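Local coordinates for protein NAD-dependent aldehyde dehydrogenase (Sinorhizobium meliloti, PDB 3U4J) that probably oxidises aldehydes to the corresponding acids with NAD or NADP as electron acceptor, forms a tetramer and binds calcium, at residues W131-G136 with V182-G187; L154-R159 with V494-G499; E160-V165 with Y488-G493. All blocks are in the same frame, centred on the assembly; numbering follows the deposited sequence.

Contacts 2 and 3 join the same two elements, strand 153-168 and strand 489-497, at successive places along one antiparallel pair of strands in the projecting sheet, which strand 143-146 extends, and a backbone bond from Leu158 to Lys492 ties them together. Contact 1 lies in the interior of the chain, about 15 Å from contact 3 between centres, where helix 174-187, which follows strand 153-168, packs on helix 117-138; Tyr488 of contact 3 rests on Trp184 and Ala185. Chemistry follows place. Contact 1 is apolar and aromatic, contact 3 adds a salt bridge to its strand bonds, and contact 2, on the projecting arm, is a backbone ladder with aliphatic side chains, buried by other subunits.

Contact 1. Residues W131-G136 with V182-G187; sequences WSYAAG and VPWAIG
The carbonyl of Pro183 accepts the N-H of Gly187, Gly187 N to Pro183 O 2.8 Å, so the shortest polar bond of the two segments lies inside helix 174-187 and does not link the helices. Between the two helices the meeting is apolar. Their short axes run nearly parallel, 20° apart and 9.1 Å at closest approach. Pro183 is at the centre of the meeting: its CG sits over the middle of one face of the Trp131 indole, 3.4 Å from CE2 of Trp131, a CH-pi contact to the five-membered ring only 14° off the normal. Proline suits this place because its ring offers a compact, rigid C-H surface, and having no N-H it also marks the kink in its helix. Beyond it, Trp131 CH2 meets Val182 CG1 at 3.8 Å and Trp131 CZ3 reaches Ile186 CD1 at 4.0 Å, two aliphatic ends that come obliquely to its six-membered ring. Ala134 is small enough to fit beside Pro183, CB to CB 3.5 Å, while the same methyl stands over a face of the Trp184 six-membered ring. Tyr133 swings its ring to the rim of Trp184, Tyr133 CD2 to Trp184 CZ2 3.5 Å, because chi1 (173°) sets CG opposite the backbone N; neither ring lies over the other. Trp184 NE1 is satisfied by the carbonyl of Gly481, and helix 84-100 covers Trp131 from outside the pair. Because ring faces and methyls do the touching and no polar bond links the helices, burial of apolar surface and close fit probably hold them together.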
ATOM      1  N   TRP A 131       1.457 -21.970  -4.776  1.00  6.83           N
ATOM      2  CA  TRP A 131       1.593 -22.253  -3.350  1.00  7.39           C
ATOM      3  C   TRP A 131       2.814 -21.480  -2.840  1.00  8.01           C
ATOM      4  O   TRP A 131       2.744 -20.891  -1.772  1.00  8.86           O
ATOM      5  CB  TRP A 131       1.730 -23.773  -3.077  1.00  6.77           C
ATOM      6  CG  TRP A 131       0.398 -24.459  -2.954  1.00  7.17           C
ATOM      7  CD1 TRP A 131      -0.408 -24.901  -3.998  1.00  7.61           C
ATOM      8  CD2 TRP A 131      -0.311 -24.752  -1.748  1.00  6.51           C
ATOM      9  NE1 TRP A 131      -1.576 -25.449  -3.495  1.00  5.37           N
ATOM     10  CE2 TRP A 131      -1.531 -25.384  -2.118  1.00  7.29           C
ATOM     11  CE3 TRP A 131      -0.038 -24.544  -0.375  1.00  6.18           C
ATOM     12  CZ2 TRP A 131      -2.467 -25.808  -1.174  1.00  7.32           C
ATOM     13  CZ3 TRP A 131      -0.978 -24.972   0.568  1.00  6.71           C
ATOM     14  CH2 TRP A 131      -2.184 -25.587   0.164  1.00  6.08           C
ATOM     15  N   SER A 132       3.915 -21.440  -3.606  1.00  8.29           N
ATOM     16  CA  SER A 132       5.106 -20.712  -3.138  1.00  8.70           C
ATOM     17  C   SER A 132       4.885 -19.218  -3.039  1.00  7.66           C
ATOM     18  O   SER A 132       5.304 -18.602  -2.074  1.00  6.97           O
ATOM     19  CB  SER A 132       6.335 -20.952  -4.025  1.00  9.46           C
ATOM     20  OG  SER A 132       6.593 -22.337  -4.101  1.00 15.49           O
ATOM     21  N   TYR A 133       4.276 -18.636  -4.061  1.00  7.13           N
ATOM     22  CA  TYR A 133       3.953 -17.210  -4.041  1.00  6.58           C
ATOM     23  C   TYR A 133       3.107 -16.853  -2.813  1.00  6.98           C
ATOM     24  O   TYR A 133       3.374 -15.860  -2.113  1.00  5.72           O
ATOM     25  CB  TYR A 133       3.210 -16.772  -5.326  1.00  6.14           C
ATOM     26  CG  TYR A 133       2.735 -15.333  -5.192  1.00  7.42           C
ATOM     27  CD1 TYR A 133       3.527 -14.257  -5.611  1.00  6.37           C
ATOM     28  CD2 TYR A 133       1.498 -15.045  -4.609  1.00  7.83           C
ATOM     29  CE1 TYR A 133       3.075 -12.940  -5.439  1.00  7.60           C
ATOM     30  CE2 TYR A 133       1.059 -13.731  -4.425  1.00  4.76           C
ATOM     31  CZ  TYR A 133       1.849 -12.702  -4.837  1.00  6.28           C
ATOM     32  OH  TYR A 133       1.395 -11.421  -4.628  1.00  7.36           O
ATOM     33  N   ALA A 134       2.058 -17.643  -2.573  1.00  6.91           N
ATOM     34  CA  ALA A 134       1.111 -17.358  -1.470  1.00  6.51           C
ATOM     35  C   ALA A 134       1.790 -17.529  -0.128  1.00  6.50           C
ATOM     36  O   ALA A 134       1.597 -16.728   0.792  1.00  6.70           O
ATOM     37  CB  ALA A 134      -0.112 -18.298  -1.581  1.00  6.86           C
ATOM     38  N   ALA A 135       2.622 -18.565  -0.022  1.00  6.69           N
ATOM     39  CA  ALA A 135       3.388 -18.783   1.221  1.00  7.52           C
ATOM     40  C   ALA A 135       4.283 -17.590   1.513  1.00  8.61           C
ATOM     41  O   ALA A 135       4.413 -17.177   2.660  1.00  9.95           O
ATOM     42  CB  ALA A 135       4.225 -20.067   1.127  1.00  6.46           C
ATOM     43  N   GLY A 136       4.923 -17.049   0.483  1.00  8.51           N
ATOM     44  CA  GLY A 136       5.802 -15.866   0.659  1.00  9.60           C
ATOM     45  C   GLY A 136       5.016 -14.674   1.186  1.00 10.33           C
ATOM     46  O   GLY A 136       5.455 -14.002   2.127  1.00 11.91           O
ATOM     47  N   VAL A 182      -7.195 -22.199  -2.109  1.00  7.60           N
ATOM     48  CA  VAL A 182      -6.801 -22.733  -0.802  1.00  6.72           C
ATOM     49  C   VAL A 182      -5.619 -21.972  -0.163  1.00  7.01           C
ATOM     50  O   VAL A 182      -5.713 -21.567   0.989  1.00  6.61           O
ATOM     51  CB  VAL A 182      -6.553 -24.279  -0.842  1.00  6.78           C
ATOM     52  CG1 VAL A 182      -5.935 -24.804   0.482  1.00  6.53           C
ATOM     53  CG2 VAL A 182      -7.862 -25.042  -1.179  1.00  6.66           C
ATOM     54  N   PRO A 183      -4.511 -21.760  -0.909  1.00  7.85           N
ATOM     55  CA  PRO A 183      -3.352 -21.128  -0.224  1.00  7.93           C
ATOM     56  C   PRO A 183      -3.633 -19.698   0.251  1.00  8.06           C
ATOM     57  O   PRO A 183      -3.144 -19.299   1.298  1.00  8.29           O
ATOM     58  CB  PRO A 183      -2.246 -21.121  -1.315  1.00  8.26           C
ATOM     59  CG  PRO A 183      -2.646 -22.153  -2.313  1.00  6.84           C
ATOM     60  CD  PRO A 183      -4.178 -22.158  -2.291  1.00  6.87           C
ATOM     61  N   TRP A 184      -4.428 -18.939  -0.500  1.00  8.04           N
ATOM     62  CA  TRP A 184      -4.791 -17.603  -0.108  1.00  8.32           C
ATOM     63  C   TRP A 184      -5.693 -17.592   1.124  1.00  9.01           C
ATOM     64  O   TRP A 184      -5.550 -16.729   2.014  1.00  9.51           O
ATOM     65  CB  TRP A 184      -5.434 -16.853  -1.277  1.00  9.01           C
ATOM     66  CG  TRP A 184      -4.381 -16.215  -2.198  1.00  7.56           C
ATOM     67  CD1 TRP A 184      -4.003 -14.901  -2.210  1.00  8.68           C
ATOM     68  CD2 TRP A 184      -3.570 -16.878  -3.196  1.00  5.94           C
ATOM     69  NE1 TRP A 184      -3.004 -14.709  -3.145  1.00  8.24           N
ATOM     70  CE2 TRP A 184      -2.725 -15.895  -3.769  1.00  6.59           C
ATOM     71  CE3 TRP A 184      -3.492 -18.200  -3.672  1.00  5.53           C
ATOM     72  CZ2 TRP A 184      -1.814 -16.181  -4.812  1.00  6.56           C
ATOM     73  CZ3 TRP A 184      -2.560 -18.508  -4.698  1.00  6.14           C
ATOM     74  CH2 TRP A 184      -1.728 -17.490  -5.256  1.00  5.37           C
ATOM     75  N   ALA A 185      -6.600 -18.561   1.175  1.00  8.30           N
ATOM     76  CA  ALA A 185      -7.525 -18.702   2.294  1.00  8.31           C
ATOM     77  C   ALA A 185      -6.807 -19.163   3.575  1.00  7.43           C
ATOM     78  O   ALA A 185      -6.844 -18.489   4.596  1.00  8.48           O
ATOM     79  CB  ALA A 185      -8.673 -19.706   1.890  1.00  7.37           C
ATOM     80  N   ILE A 186      -6.117 -20.297   3.534  1.00  7.46           N
ATOM     81  CA  ILE A 186      -5.440 -20.769   4.770  1.00  7.06           C
ATOM     82  C   ILE A 186      -4.237 -19.881   5.114  1.00  7.82           C
ATOM     83  O   ILE A 186      -3.874 -19.748   6.274  1.00  7.81           O
ATOM     84  CB  ILE A 186      -5.010 -22.255   4.686  1.00  7.14           C
ATOM     85  CG1 ILE A 186      -3.977 -22.484   3.562  1.00  5.81           C
ATOM     86  CG2 ILE A 186      -6.251 -23.118   4.478  1.00  6.28           C
ATOM     87  CD1 ILE A 186      -3.159 -23.777   3.666  1.00  9.03           C
ATOM     88  N   GLY A 187      -3.634 -19.260   4.101  1.00  8.77           N
ATOM     89  CA  GLY A 187      -2.575 -18.264   4.330  1.00  9.34           C
ATOM     90  C   GLY A 187      -3.084 -17.045   5.074  1.00 10.26           C
ATOM     91  O   GLY A 187      -2.356 -16.450   5.849  1.00 10.76           O
TER

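Contact 2. Residues L154-R159 with V494-G499; sequences LGLVLR and VHVTLG
Leu154 to Leu156 run antiparallel to Val494 to Val496, their short axes 4.9 Å apart at closest approach, with hydrogen-bonded pairs at Leu154-Val496 and Leu156-Val494 and a non-hydrogen-bonded pair at Gly155-His495. Each bonded pair closes with two backbone bonds: Leu154 N to Val496 O is 2.9 Å and Val496 N to Leu154 O 3.0 Å, while Leu156 N to Val494 O is 2.9 Å and almost straight, 171° at the hydrogen, and Val494 N returns a bond to Leu156 O. Gly155 adds a CA-H...O contact, its CA 3.4 Å from Val494 O. These strands belong to the oligomerisation arm of the aldehyde dehydrogenase fold, and the sheet runs on into the third subunit, where Val494, His495 and Val496 form a parallel ladder with one of its strands. One face carries Leu154, Leu156, Val494 and Val496. Leu156 lies along it with CG anti to its carbonyl carbon (chi1 -54°) and an extended chain, which brings CD1 within 4.1 Å of Val496 CG2; its CB is as close to Val494 CB. Farther along, Leu158 CD1 touches Val494 CG2 at 4.3 Å. Beta-branched valines suit the extended strand, and leucines give longer apolar ends, Leu154 packing on Leu158 and Leu156 on Leu156 of the fourth subunit. His495 points to the other face, where its NE2 is hydrogen-bonded to OG1 of Thr463 and its ring meets Trp455, both of the third subunit.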
ATOM      1  N   LEU A 154      -5.288   6.428  19.086  1.00 17.14           N
ATOM      2  CA  LEU A 154      -4.503   5.709  18.093  1.00 16.13           C
ATOM      3  C   LEU A 154      -5.493   4.899  17.272  1.00 15.38           C
ATOM      4  O   LEU A 154      -6.350   4.225  17.826  1.00 15.90           O
ATOM      5  CB  LEU A 154      -3.475   4.802  18.781  1.00 16.45           C
ATOM      6  CG  LEU A 154      -2.588   3.899  17.913  1.00 17.88           C
ATOM      7  CD1 LEU A 154      -1.791   4.750  16.920  1.00 14.80           C
ATOM      8  CD2 LEU A 154      -1.663   3.030  18.814  1.00 17.17           C
ATOM      9  N   GLY A 155      -5.410   4.990  15.954  1.00 13.88           N
ATOM     10  CA  GLY A 155      -6.272   4.171  15.107  1.00 12.62           C
ATOM     11  C   GLY A 155      -5.525   2.923  14.663  1.00 12.27           C
ATOM     12  O   GLY A 155      -4.357   2.991  14.268  1.00 11.85           O
ATOM     13  N   LEU A 156      -6.182   1.783  14.763  1.00 11.98           N
ATOM     14  CA  LEU A 156      -5.621   0.537  14.285  1.00 12.88           C
ATOM     15  C   LEU A 156      -6.621  -0.085  13.346  1.00 13.46           C
ATOM     16  O   LEU A 156      -7.833  -0.037  13.581  1.00 15.63           O
ATOM     17  CB  LEU A 156      -5.353  -0.442  15.425  1.00 12.47           C
ATOM     18  CG  LEU A 156      -4.494   0.033  16.601  1.00 13.24           C
ATOM     19  CD1 LEU A 156      -4.451  -1.055  17.676  1.00 13.09           C
ATOM     20  CD2 LEU A 156      -3.079   0.429  16.164  1.00 10.13           C
ATOM     21  N   VAL A 157      -6.112  -0.625  12.251  1.00 12.70           N
ATOM     22  CA  VAL A 157      -6.898  -1.494  11.417  1.00 11.39           C
ATOM     23  C   VAL A 157      -6.191  -2.839  11.471  1.00 11.32           C
ATOM     24  O   VAL A 157      -5.040  -2.967  11.022  1.00 11.17           O
ATOM     25  CB  VAL A 157      -7.026  -0.964   9.988  1.00 10.81           C
ATOM     26  CG1 VAL A 157      -7.896  -1.903   9.164  1.00 11.68           C
ATOM     27  CG2 VAL A 157      -7.624   0.459  10.010  1.00 12.53           C
ATOM     28  N   LEU A 158      -6.879  -3.835  12.042  1.00 10.41           N
ATOM     29  CA  LEU A 158      -6.316  -5.176  12.158  1.00  9.89           C
ATOM     30  C   LEU A 158      -6.873  -6.122  11.088  1.00  9.60           C
ATOM     31  O   LEU A 158      -8.076  -6.187  10.869  1.00  9.40           O
ATOM     32  CB  LEU A 158      -6.564  -5.743  13.576  1.00 10.18           C
ATOM     33  CG  LEU A 158      -5.959  -4.894  14.709  1.00 10.87           C
ATOM     34  CD1 LEU A 158      -6.390  -5.428  16.106  1.00 12.52           C
ATOM     35  CD2 LEU A 158      -4.427  -4.807  14.600  1.00 10.95           C
ATOM     36  N   ARG A 159      -5.976  -6.844  10.430  1.00  8.81           N
ATOM     37  CA  ARG A 159      -6.354  -7.883   9.505  1.00  9.05           C
ATOM     38  C   ARG A 159      -6.522  -9.212  10.236  1.00  9.41           C
ATOM     39  O   ARG A 159      -5.644  -9.632  11.003  1.00 10.21           O
ATOM     40  CB  ARG A 159      -5.303  -8.017   8.387  1.00  8.91           C
ATOM     41  CG  ARG A 159      -5.602  -9.133   7.397  1.00  8.02           C
ATOM     42  CD  ARG A 159      -4.417  -9.382   6.457  1.00 11.13           C
ATOM     43  NE  ARG A 159      -4.127  -8.259   5.568  1.00  9.37           N
ATOM     44  CZ  ARG A 159      -4.585  -8.165   4.325  1.00 10.72           C
ATOM     45  NH1 ARG A 159      -5.410  -9.097   3.830  1.00  9.76           N
ATOM     46  NH2 ARG A 159      -4.273  -7.115   3.588  1.00  7.43           N
ATOM     47  N   VAL A 494     -10.166  -0.152  14.795  1.00 13.84           N
ATOM     48  CA  VAL A 494     -10.155   0.074  16.246  1.00 13.11           C
ATOM     49  C   VAL A 494      -9.778   1.515  16.528  1.00 13.56           C
ATOM     50  O   VAL A 494      -8.692   1.959  16.151  1.00 14.28           O
ATOM     51  CB  VAL A 494      -9.135  -0.841  16.989  1.00 13.58           C
ATOM     52  CG1 VAL A 494      -9.293  -0.728  18.515  1.00 14.11           C
ATOM     53  CG2 VAL A 494      -9.243  -2.280  16.526  1.00 11.16           C
ATOM     54  N   HIS A 495     -10.689   2.237  17.173  1.00 12.58           N
ATOM     55  CA  HIS A 495     -10.389   3.537  17.732  1.00 13.27           C
ATOM     56  C   HIS A 495      -9.988   3.349  19.205  1.00 13.69           C
ATOM     57  O   HIS A 495     -10.814   2.984  20.040  1.00 13.48           O
ATOM     58  CB  HIS A 495     -11.605   4.466  17.587  1.00 12.56           C
ATOM     59  CG  HIS A 495     -11.875   4.895  16.176  1.00 13.31           C
ATOM     60  ND1 HIS A 495     -12.648   4.156  15.304  1.00 13.65           N
ATOM     61  CD2 HIS A 495     -11.463   5.987  15.482  1.00 13.39           C
ATOM     62  CE1 HIS A 495     -12.719   4.785  14.143  1.00 16.24           C
ATOM     63  NE2 HIS A 495     -12.014   5.902  14.227  1.00 13.89           N
ATOM     64  N   VAL A 496      -8.714   3.581  19.484  1.00 14.36           N
ATOM     65  CA  VAL A 496      -8.133   3.391  20.795  1.00 15.81           C
ATOM     66  C   VAL A 496      -7.998   4.727  21.486  1.00 16.16           C
ATOM     67  O   VAL A 496      -7.237   5.578  21.050  1.00 16.15           O
ATOM     68  CB  VAL A 496      -6.713   2.769  20.693  1.00 16.16           C
ATOM     69  CG1 VAL A 496      -6.159   2.495  22.102  1.00 16.55           C
ATOM     70  CG2 VAL A 496      -6.737   1.501  19.844  1.00 15.54           C
ATOM     71  N   THR A 497      -8.769   4.933  22.542  1.00 17.26           N
ATOM     72  CA  THR A 497      -8.522   6.074  23.409  1.00 17.46           C
ATOM     73  C   THR A 497      -7.592   5.683  24.553  1.00 18.49           C
ATOM     74  O   THR A 497      -7.847   4.727  25.290  1.00 17.45           O
ATOM     75  CB  THR A 497      -9.846   6.730  23.896  1.00 18.26           C
ATOM     76  OG1 THR A 497     -10.419   7.446  22.790  1.00 18.13           O
ATOM     77  CG2 THR A 497      -9.584   7.717  25.058  1.00 17.04           C
ATOM     78  N   LEU A 498      -6.500   6.428  24.655  1.00 20.00           N
ATOM     79  CA  LEU A 498      -5.532   6.261  25.725  1.00 22.66           C
ATOM     80  C   LEU A 498      -5.909   7.277  26.804  1.00 23.85           C
ATOM     81  O   LEU A 498      -5.867   8.514  26.587  1.00 25.03           O
ATOM     82  CB  LEU A 498      -4.106   6.476  25.213  1.00 21.52           C
ATOM     83  CG  LEU A 498      -3.686   5.669  23.975  1.00 21.84           C
ATOM     84  CD1 LEU A 498      -2.317   6.123  23.571  1.00 22.36           C
ATOM     85  CD2 LEU A 498      -3.673   4.175  24.212  1.00 18.53           C
ATOM     86  N   GLY A 499      -6.320   6.736  27.944  1.00 25.10           N
ATOM     87  CA  GLY A 499      -6.875   7.533  29.021  1.00 26.33           C
ATOM     88  C   GLY A 499      -8.380   7.575  28.882  1.00 27.06           C
ATOM     89  O   GLY A 499      -9.029   6.543  28.659  1.00 27.42           O
TER

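Contact 3. Residues E160-V165 with Y488-G493; sequences EPVGVV and YSQFKG
The base of the antiparallel pair formed by strands 153-168 and 489-497 lies where Glu160 and Pro161 pair with Gln490 and Ser489. Glu160 N gives to Gln490 O at 2.9 Å, and Gln490 N returns a bond to Glu160 O at 2.7 Å. Pro161 occupies the adjoining non-hydrogen-bonded site, where a residue without an N-H costs the ladder nothing. One residue on, Val162 N reaches Tyr488 O at 3.0 Å, but from 48° above the carbonyl plane, as the chain turns out of strand geometry. Val162 CG1 lies 4.3 Å from Tyr488 CB, and Val165 CG1 approaches Tyr488 CE1 at 4.1 Å, crossing that side chain at about a right angle; the phenol OH is held by Glu479. The charged pair lies at the far end. Extended beyond CG, Glu160 brings OE2 within 2.6 Å of Lys492 NZ, which meets it on the syn side, 20° out of the carboxylate plane. A bend at chi3 (-72°) lets the lysine turn back to it, and NZ also donates to the carbonyls of Ile446 and Ile449 of the third subunit, while Tyr471 of that subunit bonds Glu160 OE1. Were the glutamate an alanine, the buried Lys492 ammonium would probably lose its counter-charge and Tyr471 of the third subunit a partner. Such antiparallel strands, running out from the cofactor-domain sheet to a neighbouring subunit, are typical of the aldehyde dehydrogenase oligomerisation domain.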
ATOM      1  N   GLU A 160      -7.657  -9.862   9.997  1.00  9.29           N
ATOM      2  CA  GLU A 160      -8.012 -11.123  10.648  1.00 10.97           C
ATOM      3  C   GLU A 160      -8.592 -12.047   9.579  1.00 10.38           C
ATOM      4  O   GLU A 160      -9.002 -11.580   8.503  1.00 11.11           O
ATOM      5  CB  GLU A 160      -9.024 -10.886  11.788  1.00 11.09           C
ATOM      6  CG  GLU A 160      -8.538  -9.911  12.876  1.00 14.62           C
ATOM      7  CD  GLU A 160      -9.514  -9.787  14.063  1.00 17.66           C
ATOM      8  OE1 GLU A 160     -10.711 -10.151  13.936  1.00 17.86           O
ATOM      9  OE2 GLU A 160      -9.076  -9.302  15.122  1.00 18.12           O
ATOM     10  N   PRO A 161      -8.589 -13.361   9.833  1.00 10.83           N
ATOM     11  CA  PRO A 161      -9.147 -14.250   8.820  1.00 10.61           C
ATOM     12  C   PRO A 161     -10.676 -14.199   8.805  1.00 11.52           C
ATOM     13  O   PRO A 161     -11.280 -13.920   9.852  1.00 10.58           O
ATOM     14  CB  PRO A 161      -8.669 -15.637   9.255  1.00 11.21           C
ATOM     15  CG  PRO A 161      -8.099 -15.501  10.605  1.00 10.19           C
ATOM     16  CD  PRO A 161      -7.880 -14.080  10.920  1.00 11.17           C
ATOM     17  N   VAL A 162     -11.285 -14.460   7.644  1.00 11.41           N
ATOM     18  CA  VAL A 162     -12.751 -14.562   7.558  1.00 13.56           C
ATOM     19  C   VAL A 162     -13.288 -15.767   8.388  1.00 13.10           C
ATOM     20  O   VAL A 162     -14.360 -15.676   8.960  1.00 13.58           O
ATOM     21  CB  VAL A 162     -13.284 -14.535   6.061  1.00 14.19           C
ATOM     22  CG1 VAL A 162     -12.870 -15.744   5.298  1.00 16.55           C
ATOM     23  CG2 VAL A 162     -14.829 -14.480   5.990  1.00 17.81           C
ATOM     24  N   GLY A 163     -12.540 -16.867   8.460  1.00 12.60           N
ATOM     25  CA  GLY A 163     -12.940 -18.041   9.287  1.00 11.62           C
ATOM     26  C   GLY A 163     -13.031 -19.314   8.463  1.00 10.83           C
ATOM     27  O   GLY A 163     -12.050 -19.739   7.880  1.00 10.79           O
ATOM     28  N   VAL A 164     -14.217 -19.920   8.394  1.00 10.63           N
ATOM     29  CA  VAL A 164     -14.401 -21.171   7.660  1.00  9.06           C
ATOM     30  C   VAL A 164     -14.904 -20.863   6.275  1.00  9.87           C
ATOM     31  O   VAL A 164     -15.966 -20.241   6.106  1.00  9.61           O
ATOM     32  CB  VAL A 164     -15.437 -22.098   8.354  1.00  9.49           C
ATOM     33  CG1 VAL A 164     -15.664 -23.387   7.534  1.00  8.26           C
ATOM     34  CG2 VAL A 164     -14.998 -22.403   9.792  1.00  8.49           C
ATOM     35  N   VAL A 165     -14.170 -21.366   5.280  1.00 10.16           N
ATOM     36  CA  VAL A 165     -14.458 -21.106   3.899  1.00  9.14           C
ATOM     37  C   VAL A 165     -14.781 -22.407   3.174  1.00  9.75           C
ATOM     38  O   VAL A 165     -13.964 -23.333   3.141  1.00  9.99           O
ATOM     39  CB  VAL A 165     -13.220 -20.476   3.204  1.00  9.25           C
ATOM     40  CG1 VAL A 165     -13.559 -20.115   1.746  1.00  7.81           C
ATOM     41  CG2 VAL A 165     -12.762 -19.230   3.949  1.00  7.56           C
ATOM     42  N   TYR A 488     -10.184 -13.252   1.700  1.00 11.40           N
ATOM     43  CA  TYR A 488     -10.315 -14.186   2.842  1.00 11.42           C
ATOM     44  C   TYR A 488      -9.942 -13.573   4.176  1.00 11.36           C
ATOM     45  O   TYR A 488      -9.687 -14.290   5.131  1.00 11.73           O
ATOM     46  CB  TYR A 488      -9.520 -15.486   2.591  1.00 10.89           C
ATOM     47  CG  TYR A 488      -9.867 -16.082   1.237  1.00 11.04           C
ATOM     48  CD1 TYR A 488     -11.105 -16.705   1.020  1.00 10.96           C
ATOM     49  CD2 TYR A 488      -8.991 -15.966   0.151  1.00  9.22           C
ATOM     50  CE1 TYR A 488     -11.449 -17.214  -0.234  1.00 10.76           C
ATOM     51  CE2 TYR A 488      -9.322 -16.489  -1.084  1.00  8.68           C
ATOM     52  CZ  TYR A 488     -10.552 -17.105  -1.275  1.00 12.16           C
ATOM     53  OH  TYR A 488     -10.895 -17.611  -2.515  1.00 13.77           O
ATOM     54  N   SER A 489      -9.932 -12.247   4.227  1.00 10.72           N
ATOM     55  CA  SER A 489      -9.652 -11.494   5.448  1.00 11.45           C
ATOM     56  C   SER A 489     -10.862 -10.669   5.848  1.00 12.04           C
ATOM     57  O   SER A 489     -11.692 -10.330   4.998  1.00 12.45           O
ATOM     58  CB  SER A 489      -8.431 -10.556   5.254  1.00 10.09           C
ATOM     59  OG  SER A 489      -7.227 -11.309   5.193  1.00 10.38           O
ATOM     60  N   GLN A 490     -10.981 -10.389   7.148  1.00 12.25           N
ATOM     61  CA  GLN A 490     -11.858  -9.337   7.649  1.00 12.57           C
ATOM     62  C   GLN A 490     -10.948  -8.228   8.156  1.00 12.40           C
ATOM     63  O   GLN A 490      -9.839  -8.487   8.646  1.00 13.16           O
ATOM     64  CB  GLN A 490     -12.709  -9.844   8.833  1.00 12.53           C
ATOM     65  CG  GLN A 490     -13.809 -10.831   8.477  1.00 13.57           C
ATOM     66  CD  GLN A 490     -15.110 -10.183   7.985  1.00 18.18           C
ATOM     67  OE1 GLN A 490     -16.125 -10.877   7.805  1.00 20.99           O
ATOM     68  NE2 GLN A 490     -15.088  -8.871   7.743  1.00 14.33           N
ATOM     69  N   PHE A 491     -11.402  -6.996   8.053  1.00 12.48           N
ATOM     70  CA  PHE A 491     -10.671  -5.868   8.613  1.00 11.71           C
ATOM     71  C   PHE A 491     -11.421  -5.266   9.801  1.00 11.70           C
ATOM     72  O   PHE A 491     -12.611  -4.959   9.705  1.00 12.45           O
ATOM     73  CB  PHE A 491     -10.379  -4.825   7.528  1.00 11.63           C
ATOM     74  CG  PHE A 491      -9.507  -5.378   6.416  1.00 12.68           C
ATOM     75  CD1 PHE A 491      -8.129  -5.464   6.588  1.00 12.95           C
ATOM     76  CD2 PHE A 491     -10.078  -5.871   5.252  1.00 13.91           C
ATOM     77  CE1 PHE A 491      -7.304  -5.995   5.580  1.00 13.40           C
ATOM     78  CE2 PHE A 491      -9.276  -6.416   4.225  1.00 15.82           C
ATOM     79  CZ  PHE A 491      -7.882  -6.488   4.405  1.00 14.99           C
ATOM     80  N   LYS A 492     -10.700  -5.104  10.903  1.00 11.14           N
ATOM     81  CA  LYS A 492     -11.255  -4.596  12.143  1.00 11.97           C
ATOM     82  C   LYS A 492     -10.687  -3.212  12.398  1.00 11.74           C
ATOM     83  O   LYS A 492      -9.475  -3.054  12.597  1.00 11.18           O
ATOM     84  CB  LYS A 492     -10.929  -5.565  13.294  1.00 12.25           C
ATOM     85  CG  LYS A 492     -11.250  -5.037  14.686  1.00 13.09           C
ATOM     86  CD  LYS A 492     -10.780  -6.020  15.763  1.00 12.97           C
ATOM     87  CE  LYS A 492     -11.645  -7.246  15.816  1.00 12.57           C
ATOM     88  NZ  LYS A 492     -10.970  -8.311  16.604  1.00 14.51           N
ATOM     89  N   GLY A 493     -11.567  -2.205  12.362  1.00 11.83           N
ATOM     90  CA  GLY A 493     -11.182  -0.847  12.677  1.00 12.42           C
ATOM     91  C   GLY A 493     -11.274  -0.571  14.167  1.00 13.97           C
ATOM     92  O   GLY A 493     -12.358  -0.699  14.742  1.00 15.70           O
TER